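PDB 3HL0: maleylacetate reductase from Agrobacterium tumefaciens, which catalyses the NAD-linked reduction of maleylacetate to 3-oxoadipate, probably in the breakdown of gamma-resorcylate, and belongs to the iron-containing alcohol dehydrogenase family. Local coordinates for residues G236-H241 with W329-I334. Residues are numbered along the deposited sequence; the frame is centred on the assembly and turned at random.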
# COMPACT_ATOMS: atom_id res chain seq x y z
N GLY A 236 22.73 5.48 16.77
CA GLY A 236 22.22 6.53 15.92
C GLY A 236 22.36 6.16 14.44
O GLY A 236 23.41 5.71 14.00
N MSE A 237 21.30 6.41 13.69
CA MSE A 237 21.37 6.27 12.25
C MSE A 237 21.95 7.57 11.63
O MSE A 237 22.38 8.50 12.36
CB MSE A 237 19.96 5.97 11.71
CG MSE A 237 19.32 4.71 12.31
SE MSE A 237 20.17 3.04 11.82
CE MSE A 237 21.34 2.81 13.39
N SER A 238 22.02 7.65 10.31
CA SER A 238 22.73 8.75 9.67
C SER A 238 22.09 9.00 8.31
O SER A 238 20.87 8.91 8.20
CB SER A 238 24.25 8.45 9.63
OG SER A 238 24.92 9.60 9.10
N LEU A 239 22.91 9.24 7.29
CA LEU A 239 22.43 9.68 5.99
C LEU A 239 21.29 8.81 5.43
O LEU A 239 20.29 9.32 4.92
CB LEU A 239 23.61 9.68 5.01
CG LEU A 239 23.24 9.82 3.53
CD1 LEU A 239 22.60 11.18 3.28
CD2 LEU A 239 24.49 9.60 2.66
N HIS A 240 21.45 7.49 5.51
CA HIS A 240 20.43 6.68 4.86
C HIS A 240 19.05 6.92 5.44
O HIS A 240 18.09 7.16 4.70
CB HIS A 240 20.78 5.19 4.87
CG HIS A 240 19.67 4.35 4.30
ND1 HIS A 240 19.49 4.16 2.94
CD2 HIS A 240 18.62 3.77 4.91
CE1 HIS A 240 18.39 3.45 2.76
NE2 HIS A 240 17.84 3.21 3.94
N HIS A 241 18.94 6.80 6.76
CA HIS A 241 17.58 6.93 7.35
C HIS A 241 17.09 8.39 7.25
O HIS A 241 15.90 8.59 7.05
CB HIS A 241 17.56 6.38 8.79
CG HIS A 241 17.76 4.89 8.86
ND1 HIS A 241 18.98 4.29 8.63
CD2 HIS A 241 16.88 3.89 9.14
CE1 HIS A 241 18.84 2.97 8.75
NE2 HIS A 241 17.58 2.70 9.04
N TRP A 329 25.20 14.23 12.11
CA TRP A 329 26.51 13.58 11.92
C TRP A 329 26.51 12.40 10.95
O TRP A 329 25.59 11.57 10.96
CB TRP A 329 27.11 13.13 13.24
CG TRP A 329 28.57 12.83 13.14
CD1 TRP A 329 29.61 13.72 13.24
CD2 TRP A 329 29.17 11.54 12.96
NE1 TRP A 329 30.81 13.07 13.10
CE2 TRP A 329 30.56 11.73 12.92
CE3 TRP A 329 28.65 10.24 12.78
CZ2 TRP A 329 31.46 10.67 12.73
CZ3 TRP A 329 29.53 9.19 12.62
CH2 TRP A 329 30.92 9.41 12.59
N CYS A 330 27.55 12.36 10.11
CA CYS A 330 27.84 11.24 9.22
C CYS A 330 29.37 11.12 9.13
O CYS A 330 30.05 12.15 9.09
CB CYS A 330 27.25 11.59 7.84
SG CYS A 330 27.36 10.34 6.59
N PRO A 331 29.91 9.89 9.00
CA PRO A 331 31.38 9.79 8.82
C PRO A 331 31.92 10.59 7.61
O PRO A 331 33.06 11.05 7.61
CB PRO A 331 31.61 8.29 8.57
CG PRO A 331 30.41 7.62 9.29
CD PRO A 331 29.27 8.56 9.04
N ARG A 332 31.09 10.74 6.58
CA ARG A 332 31.36 11.66 5.48
C ARG A 332 30.36 12.79 5.58
O ARG A 332 29.14 12.54 5.59
CB ARG A 332 31.17 10.96 4.13
CG ARG A 332 31.39 11.88 2.94
CD ARG A 332 31.45 11.05 1.69
NE ARG A 332 31.55 11.91 0.51
CZ ARG A 332 31.24 11.50 -0.71
NH1 ARG A 332 30.83 10.24 -0.91
NH2 ARG A 332 31.35 12.37 -1.72
N PRO A 333 30.83 14.05 5.66
CA PRO A 333 29.87 15.12 5.88
C PRO A 333 28.86 15.22 4.71
O PRO A 333 29.20 14.95 3.55
CB PRO A 333 30.73 16.40 5.95
CG PRO A 333 32.07 15.87 6.44
CD PRO A 333 32.24 14.50 5.82
N ILE A 334 27.63 15.56 5.08
CA ILE A 334 26.59 15.75 4.09
C ILE A 334 26.89 17.08 3.36
O ILE A 334 27.12 18.14 3.99
CB ILE A 334 25.21 15.81 4.76
CG1 ILE A 334 24.90 14.55 5.62
CG2 ILE A 334 24.16 16.11 3.72
CD1 ILE A 334 25.30 13.24 5.10
O HOH W 1 24.05 10.52 12.95
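The hydroxyl of S238 donates a hydrogen bond to the backbone carbonyl of W329, with OG 2.8 Å from O. The donor lies in the carbonyl plane, on a lone pair, at a C=O...OG angle of 130°. OG stands anti to its own backbone N (chi1 -175°), which carries it across to the other chain segment. The same oxygen packs against C330, 3.3 Å from its CB. A water bridges the two backbones beside this bond, 2.7 Å from both M237 O and W329 O. W329 O is thus approached by both the S238 hydroxyl and the water.

Beside the polar bond the contact is apolar. SG of C330 lies 4.1 Å from CB of L239. CD1 of I334 reaches both L239 CB and L239 CD1, at 3.9 Å from each.

The contact lies within the C-terminal helical part of this dehydrogenase fold, away from the NAD site. It joins the start of helix 239-251 to the irregular loop that leads into helix 336-348. S238 occupies the N-cap position, but its side chain caps nothing and bonds to the loop instead.

Further out, E179 of helix 163-180 holds the helix start by accepting from S238 N and H240 N. I339 of helix 336-348 packs on both L239 and I334. On the loop side, V270 of helix 255-271 touches C330 and P331, and Y269 OH hydrogen-bonds to P333 O.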